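Local coordinates for P-granule scaffold (Caenorhabditis japonica, PDB 5W4A), which probably serves as a scaffold of germ (P) granules, the RNA-protein assemblies of germ cells, through a mainly helical N-terminal domain, at residues C[14-23]-C[166-175]; C[1-9]-C[70-79]. All coordinates share one frame; numbering follows the deposited sequence.

Contact 1 of 2, residues C[14-23]-C[166-175]; sequences IRTYFFPNLA and LDLDFDAYVF
Asp-171 OD2 is gripped by two successive backbone amides: Tyr-17 N, 2.8 Å away, meets its syn lone pair, while Phe-18 N comes from above the carboxylate plane on a nearly straight bond of 173°. The other oxygen, OD1, takes the hydroxyl of Thr-16 OG1 at 2.6 Å, again through a syn lone pair. With CG beside the backbone N (chi1 -70°), the short aspartate side chain leaves the first turn of helix 169-179 to reach the bend after strand 14-16, and these three bonds probably compensate its buried charge. Thr-16 OG1 also accepts from Phe-19 N, an ST motif within the bend.

Aromatic residues suit the buried side beside it. The edge of Phe-175 points at the face of Phe-18, planes 75° apart, and Phe-19 in turn sets its edge against the face of Phe-175. Val-174 CG1 lies over the face of Phe-19, 3.5 Å from the ring centroid. Phe-170 is sandwiched, Ile-14 CG2 over the centre of one face and Val-174 CG2 over the other; Leu-22 CD2 and Ala-23 CB of helix 20-28 also touch the ring obliquely.

Toward the start of the 166-175 segment, Arg-15, extended along its chain, holds Leu-166 O side-on with NE (3.0 Å) and NH2 (2.9 Å), the oxygen in its guanidinium plane; Glu-136 pairs with NH2 as well. A water bridges Arg-15 O, Asp-167 O and Phe-170 N. Such a buried carboxylate capturing consecutive amides of a bend, flanked by an aromatic cluster, here joins the N-terminal hairpin to helix 169-179 in the core of a helical domain.

Contact 2 of 2, residues C[1-9]-C[70-79]; sequences MDTNKREIV and DSGTILTSMD
Arg-6 starts with CG beside its backbone N (chi1 -69°) and then runs extended to NE, which carries the guanidinium to Asp-79, whose own CG is turned beside its backbone N (chi1 -80°). The two flat groups meet nearly coplanar, 4° apart, in a side-on, two-pronged salt bridge: NE to Asp-79 OD2 at 2.7 Å and NH2 to Asp-79 OD1 at 3.0 Å. Both carboxylate oxygens are met on their syn sides. Asp-79 has further mates, Tyr-17 at OD2 and His-106 at OD1, while Arg-6 NH1 pairs with Asp-107. Losing the guanidinium to an alanine here would probably deprive Asp-79 and Asp-107 of the arginine they share, leaving Asp-79 to Tyr-17 and His-106, and let this part of the N-terminal loop drift from the helix.

Asp-70 is the N-cap of helix 71-84, a place that suits a short acidic chain: its OD1 accepts from Thr-73 N at 3.0 Å. The same oxygen forms a salt bridge with the terminal amine, Met-1 N, 2.6 Å away, although this first residue, a selenomethionine, is poorly ordered. Gly-72 fits because the chain presses on its alpha carbon: Met-1 O lies 2.9 Å from Gly-72 CA in a CA-H...O contact and Thr-3 O 3.3 Å from it, where any beta carbon would clash. Farther along, a water donates to Thr-76 OG1 and accepts from Glu-7 N, bridging loop and helix.

Contact 1 lies in the core, its centre about 6 Å from that of the chain, whereas contact 2, about 12 Å out, is only partly buried and includes the poorly ordered chain terminus. Each sets an N-terminal piece against a helix far along the sequence, 169-179 in one case and 71-84 in the other; helix 71-84 also borders contact 1, where Phe-175 reaches Ala-83 and Tyr-17 and Phe-18 lie on its side chains. Aromatic packing accompanies the inner carboxylate, held by neutral donors; the outer contact relies chiefly on charge pairs, with water bridging in both. The two join directly: Tyr-17 OH is 2.6 Å from Asp-79 OD2, probably hydrogen-bonded, and Thr-16 N similarly reaches Val-9 O within the small antiparallel hairpin.

Contact 1 of 2, residues C[14-23]-C[166-175]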
# COMPACT_ATOMS: atom_id res chain seq x y z
N ILE C 14 -19.24 1.43 9.11
CA ILE C 14 -18.32 2.54 8.88
C ILE C 14 -17.04 2.19 9.65
O ILE C 14 -16.99 2.30 10.88
CB ILE C 14 -18.88 3.90 9.30
CG1 ILE C 14 -20.25 4.18 8.64
CG2 ILE C 14 -17.85 4.97 8.89
CD1 ILE C 14 -20.82 5.59 8.91
N ARG C 15 -16.00 1.79 8.92
CA ARG C 15 -14.68 1.48 9.46
C ARG C 15 -13.78 2.71 9.34
O ARG C 15 -13.68 3.33 8.27
CB ARG C 15 -14.11 0.31 8.67
CG ARG C 15 -12.71 -0.08 8.98
CD ARG C 15 -12.40 -1.40 8.18
NE ARG C 15 -10.99 -1.67 8.12
CZ ARG C 15 -10.30 -2.40 8.98
NH1 ARG C 15 -10.88 -2.99 10.03
NH2 ARG C 15 -9.02 -2.56 8.75
N THR C 16 -13.17 3.11 10.46
CA THR C 16 -12.47 4.39 10.54
C THR C 16 -11.32 4.35 11.54
O THR C 16 -11.39 3.68 12.56
CB THR C 16 -13.47 5.52 10.89
OG1 THR C 16 -12.78 6.78 10.90
CG2 THR C 16 -14.14 5.33 12.21
N TYR C 17 -10.22 5.04 11.20
CA TYR C 17 -9.19 5.39 12.17
C TYR C 17 -9.31 6.86 12.58
O TYR C 17 -9.36 7.18 13.77
CB TYR C 17 -7.76 5.11 11.63
CG TYR C 17 -6.77 5.64 12.59
CD1 TYR C 17 -6.58 5.04 13.84
CD2 TYR C 17 -6.10 6.83 12.33
CE1 TYR C 17 -5.78 5.59 14.80
CE2 TYR C 17 -5.27 7.39 13.27
CZ TYR C 17 -5.11 6.77 14.50
OH TYR C 17 -4.30 7.29 15.46
N PHE C 18 -9.39 7.75 11.59
CA PHE C 18 -9.22 9.19 11.83
C PHE C 18 -10.50 9.88 12.30
O PHE C 18 -10.42 10.97 12.87
CB PHE C 18 -8.73 9.88 10.56
CG PHE C 18 -7.30 9.58 10.19
CD1 PHE C 18 -6.99 8.60 9.26
CD2 PHE C 18 -6.25 10.29 10.79
CE1 PHE C 18 -5.67 8.33 8.93
CE2 PHE C 18 -4.94 10.03 10.45
CZ PHE C 18 -4.64 9.03 9.54
N PHE C 19 -11.68 9.28 12.08
CA PHE C 19 -12.96 9.96 12.30
C PHE C 19 -13.98 9.11 13.07
O PHE C 19 -15.15 9.03 12.69
CB PHE C 19 -13.55 10.37 10.94
CG PHE C 19 -12.67 11.32 10.16
CD1 PHE C 19 -12.54 12.63 10.56
CD2 PHE C 19 -11.94 10.88 9.06
CE1 PHE C 19 -11.72 13.53 9.85
CE2 PHE C 19 -11.12 11.76 8.35
CZ PHE C 19 -11.02 13.08 8.76
N PRO C 20 -13.60 8.51 14.19
CA PRO C 20 -14.60 7.67 14.90
C PRO C 20 -15.84 8.42 15.40
O PRO C 20 -16.94 7.86 15.31
CB PRO C 20 -13.80 7.10 16.08
CG PRO C 20 -12.64 8.00 16.25
CD PRO C 20 -12.29 8.47 14.88
N ASN C 21 -15.71 9.65 15.92
CA ASN C 21 -16.92 10.32 16.41
C ASN C 21 -17.80 10.77 15.25
O ASN C 21 -19.03 10.84 15.40
CB ASN C 21 -16.54 11.49 17.31
CG ASN C 21 -17.71 12.01 18.12
OD1 ASN C 21 -18.52 11.23 18.64
ND2 ASN C 21 -17.78 13.33 18.28
N LEU C 22 -17.22 11.05 14.07
CA LEU C 22 -18.03 11.38 12.90
C LEU C 22 -18.83 10.16 12.46
O LEU C 22 -20.01 10.27 12.11
CB LEU C 22 -17.14 11.88 11.77
CG LEU C 22 -17.82 12.20 10.43
CD1 LEU C 22 -18.78 13.36 10.59
CD2 LEU C 22 -16.79 12.53 9.36
N ALA C 23 -18.18 9.00 12.42
CA ALA C 23 -18.87 7.77 12.07
C ALA C 23 -20.03 7.50 13.03
O ALA C 23 -21.14 7.17 12.61
CB ALA C 23 -17.88 6.61 12.07
N LEU C 166 -6.19 -0.44 3.75
CA LEU C 166 -6.61 -0.90 5.07
C LEU C 166 -8.13 -0.89 5.22
O LEU C 166 -8.66 -0.98 6.35
CB LEU C 166 -5.97 -0.01 6.14
CG LEU C 166 -4.44 0.07 6.14
CD1 LEU C 166 -3.94 1.17 7.07
CD2 LEU C 166 -3.91 -1.28 6.58
N ASP C 167 -8.86 -0.82 4.11
CA ASP C 167 -10.30 -0.68 4.09
C ASP C 167 -10.74 0.52 4.93
O ASP C 167 -11.80 0.51 5.56
CB ASP C 167 -10.99 -1.98 4.54
CG ASP C 167 -10.88 -3.09 3.50
OD1 ASP C 167 -10.40 -2.84 2.37
OD2 ASP C 167 -11.28 -4.24 3.82
N LEU C 168 -9.94 1.59 4.86
CA LEU C 168 -10.27 2.89 5.44
C LEU C 168 -10.73 3.87 4.36
O LEU C 168 -10.48 5.08 4.44
CB LEU C 168 -9.07 3.43 6.23
CG LEU C 168 -8.74 2.63 7.50
CD1 LEU C 168 -7.46 3.12 8.12
CD2 LEU C 168 -9.91 2.67 8.50
N ASP C 169 -11.48 3.35 3.38
CA ASP C 169 -12.09 4.18 2.35
C ASP C 169 -12.89 5.34 2.91
O ASP C 169 -12.87 6.44 2.34
CB ASP C 169 -12.95 3.30 1.43
CG ASP C 169 -12.20 2.08 0.96
OD1 ASP C 169 -12.02 1.14 1.79
OD2 ASP C 169 -11.75 2.09 -0.21
N PHE C 170 -13.61 5.14 4.03
CA PHE C 170 -14.33 6.25 4.64
C PHE C 170 -13.40 7.42 4.96
O PHE C 170 -13.72 8.58 4.69
CB PHE C 170 -15.04 5.77 5.91
CG PHE C 170 -15.69 6.85 6.70
CD1 PHE C 170 -16.77 7.56 6.16
CD2 PHE C 170 -15.25 7.18 7.98
CE1 PHE C 170 -17.42 8.52 6.90
CE2 PHE C 170 -15.92 8.16 8.73
CZ PHE C 170 -16.99 8.83 8.17
N ASP C 171 -12.25 7.13 5.56
CA ASP C 171 -11.35 8.20 5.96
C ASP C 171 -10.80 8.90 4.72
O ASP C 171 -10.68 10.14 4.71
CB ASP C 171 -10.21 7.65 6.81
CG ASP C 171 -10.63 7.20 8.19
OD1 ASP C 171 -11.81 7.44 8.55
OD2 ASP C 171 -9.78 6.61 8.90
N ALA C 172 -10.42 8.13 3.70
CA ALA C 172 -9.93 8.74 2.47
C ALA C 172 -10.98 9.65 1.86
O ALA C 172 -10.67 10.75 1.40
CB ALA C 172 -9.49 7.66 1.47
N TYR C 173 -12.24 9.21 1.91
CA TYR C 173 -13.35 10.01 1.38
C TYR C 173 -13.55 11.29 2.17
O TYR C 173 -13.73 12.37 1.59
CB TYR C 173 -14.64 9.17 1.36
CG TYR C 173 -15.77 9.88 0.67
CD1 TYR C 173 -15.74 10.06 -0.71
CD2 TYR C 173 -16.82 10.41 1.38
CE1 TYR C 173 -16.73 10.73 -1.37
CE2 TYR C 173 -17.88 11.08 0.70
CZ TYR C 173 -17.79 11.23 -0.67
OH TYR C 173 -18.76 11.90 -1.41
N VAL C 174 -13.56 11.19 3.50
CA VAL C 174 -13.71 12.39 4.34
C VAL C 174 -12.59 13.38 4.07
O VAL C 174 -12.84 14.57 3.86
CB VAL C 174 -13.76 12.02 5.83
CG1 VAL C 174 -13.81 13.27 6.70
CG2 VAL C 174 -14.97 11.12 6.17
N PHE C 175 -11.33 12.91 4.07
CA PHE C 175 -10.22 13.83 3.76
C PHE C 175 -10.38 14.47 2.39
O PHE C 175 -10.11 15.66 2.22
CB PHE C 175 -8.86 13.12 3.84
CG PHE C 175 -8.35 12.86 5.25
CD1 PHE C 175 -8.10 13.93 6.12
CD2 PHE C 175 -8.08 11.56 5.70
CE1 PHE C 175 -7.61 13.72 7.42
CE2 PHE C 175 -7.57 11.35 7.00
CZ PHE C 175 -7.36 12.42 7.86
O HOH W 1 -13.71 2.64 5.66

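Contact 2 of 2, residues C[1-9]-C[70-79]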
# COMPACT_ATOMS: atom_id res chain seq x y z
N MSE C 1 -10.05 6.15 23.54
CA MSE C 1 -9.84 4.94 24.38
C MSE C 1 -8.59 5.09 25.27
O MSE C 1 -7.66 5.80 24.92
CB MSE C 1 -9.73 3.71 23.49
CG MSE C 1 -10.92 3.58 22.54
SE MSE C 1 -10.91 1.97 21.43
CE MSE C 1 -9.55 2.47 20.12
N ASP C 2 -8.58 4.42 26.43
CA ASP C 2 -7.47 4.55 27.37
C ASP C 2 -6.27 3.72 26.92
O ASP C 2 -5.82 2.78 27.58
CB ASP C 2 -7.92 4.15 28.77
CG ASP C 2 -8.54 2.76 28.82
OD1 ASP C 2 -9.14 2.33 27.81
OD2 ASP C 2 -8.43 2.10 29.88
N THR C 3 -5.74 4.08 25.75
CA THR C 3 -4.58 3.40 25.18
C THR C 3 -3.83 4.37 24.29
O THR C 3 -4.41 5.31 23.74
CB THR C 3 -4.98 2.16 24.36
OG1 THR C 3 -3.80 1.51 23.86
CG2 THR C 3 -5.89 2.54 23.18
N ASN C 4 -2.53 4.13 24.14
CA ASN C 4 -1.72 4.92 23.24
C ASN C 4 -1.66 4.33 21.83
O ASN C 4 -1.04 4.93 20.95
CB ASN C 4 -0.30 5.08 23.81
CG ASN C 4 0.50 3.78 23.79
OD1 ASN C 4 -0.06 2.69 23.87
ND2 ASN C 4 1.82 3.90 23.68
N LYS C 5 -2.30 3.18 21.58
CA LYS C 5 -2.11 2.46 20.33
C LYS C 5 -3.05 3.00 19.27
O LYS C 5 -4.18 3.39 19.57
CB LYS C 5 -2.36 0.96 20.55
CG LYS C 5 -2.05 0.07 19.36
CD LYS C 5 -1.99 -1.39 19.79
CE LYS C 5 -2.66 -2.30 18.78
NZ LYS C 5 -2.49 -3.73 19.14
N ARG C 6 -2.56 3.07 18.03
CA ARG C 6 -3.43 3.45 16.91
C ARG C 6 -4.32 2.25 16.58
O ARG C 6 -3.80 1.18 16.24
CB ARG C 6 -2.60 3.84 15.69
CG ARG C 6 -1.82 5.15 15.85
CD ARG C 6 -1.15 5.56 14.55
NE ARG C 6 -0.67 6.94 14.69
CZ ARG C 6 0.50 7.29 15.24
NH1 ARG C 6 1.37 6.39 15.66
NH2 ARG C 6 0.81 8.58 15.35
N GLU C 7 -5.63 2.42 16.71
CA GLU C 7 -6.58 1.33 16.49
C GLU C 7 -7.71 1.76 15.57
O GLU C 7 -8.35 2.79 15.81
CB GLU C 7 -7.13 0.86 17.84
CG GLU C 7 -6.01 0.32 18.75
CD GLU C 7 -6.46 -0.02 20.17
OE1 GLU C 7 -7.15 0.81 20.82
OE2 GLU C 7 -6.11 -1.13 20.64
N ILE C 8 -7.99 0.93 14.57
CA ILE C 8 -9.16 1.09 13.72
C ILE C 8 -10.38 0.65 14.53
O ILE C 8 -10.32 -0.35 15.28
CB ILE C 8 -9.02 0.27 12.43
CG1 ILE C 8 -7.86 0.85 11.61
CG2 ILE C 8 -10.33 0.26 11.62
CD1 ILE C 8 -7.45 0.01 10.42
N VAL C 9 -11.47 1.38 14.38
CA VAL C 9 -12.74 1.03 15.01
C VAL C 9 -13.83 1.06 13.94
O VAL C 9 -13.65 1.57 12.83
CB VAL C 9 -13.08 1.96 16.18
CG1 VAL C 9 -11.99 1.92 17.24
CG2 VAL C 9 -13.27 3.39 15.70
N ASP C 70 -10.98 11.01 26.14
CA ASP C 70 -9.85 10.47 26.88
C ASP C 70 -8.57 10.59 26.05
O ASP C 70 -8.55 11.14 24.94
CB ASP C 70 -10.12 9.03 27.34
CG ASP C 70 -10.24 8.03 26.20
OD1 ASP C 70 -9.83 8.29 25.06
OD2 ASP C 70 -10.76 6.92 26.46
N SER C 71 -7.48 10.07 26.61
CA SER C 71 -6.16 10.31 26.03
C SER C 71 -6.03 9.68 24.65
O SER C 71 -5.47 10.30 23.73
CB SER C 71 -5.09 9.78 26.98
OG SER C 71 -5.12 8.37 27.07
N GLY C 72 -6.53 8.45 24.48
CA GLY C 72 -6.50 7.84 23.17
C GLY C 72 -7.32 8.58 22.14
O GLY C 72 -6.92 8.69 20.98
N THR C 73 -8.49 9.08 22.54
CA THR C 73 -9.29 9.90 21.62
C THR C 73 -8.54 11.15 21.21
O THR C 73 -8.52 11.52 20.03
CB THR C 73 -10.63 10.27 22.26
OG1 THR C 73 -11.43 9.10 22.37
CG2 THR C 73 -11.35 11.34 21.45
N ILE C 74 -7.91 11.82 22.17
CA ILE C 74 -7.17 13.04 21.88
C ILE C 74 -6.02 12.74 20.93
O ILE C 74 -5.80 13.45 19.95
CB ILE C 74 -6.70 13.70 23.19
CG1 ILE C 74 -7.90 14.23 23.99
CG2 ILE C 74 -5.69 14.85 22.95
CD1 ILE C 74 -7.59 14.51 25.47
N LEU C 75 -5.24 11.69 21.21
CA LEU C 75 -4.07 11.40 20.37
C LEU C 75 -4.48 11.02 18.95
O LEU C 75 -3.84 11.43 17.98
CB LEU C 75 -3.23 10.29 21.01
CG LEU C 75 -2.43 10.72 22.25
CD1 LEU C 75 -1.91 9.49 22.97
CD2 LEU C 75 -1.26 11.65 21.88
N THR C 76 -5.55 10.23 18.82
CA THR C 76 -6.06 9.86 17.51
C THR C 76 -6.51 11.09 16.74
O THR C 76 -6.14 11.29 15.57
CB THR C 76 -7.20 8.86 17.71
OG1 THR C 76 -6.64 7.65 18.26
CG2 THR C 76 -7.92 8.54 16.40
N SER C 77 -7.25 11.98 17.41
CA SER C 77 -7.72 13.18 16.74
C SER C 77 -6.58 14.14 16.43
O SER C 77 -6.66 14.89 15.46
CB SER C 77 -8.80 13.84 17.58
OG SER C 77 -10.01 13.12 17.43
N MSE C 78 -5.50 14.10 17.20
CA MSE C 78 -4.30 14.88 16.86
C MSE C 78 -3.64 14.38 15.56
O MSE C 78 -3.10 15.18 14.79
CB MSE C 78 -3.32 14.85 17.99
CG MSE C 78 -3.80 15.73 19.14
SE MSE C 78 -2.72 15.57 20.74
CE MSE C 78 -1.14 16.47 20.08
N ASP C 79 -3.64 13.06 15.33
CA ASP C 79 -3.26 12.54 14.02
C ASP C 79 -4.10 13.19 12.93
O ASP C 79 -3.57 13.62 11.90
CB ASP C 79 -3.44 11.02 13.92
CG ASP C 79 -2.34 10.19 14.55
OD1 ASP C 79 -1.29 10.71 15.00
OD2 ASP C 79 -2.51 8.95 14.57
O HOH W 2 -6.95 4.94 17.84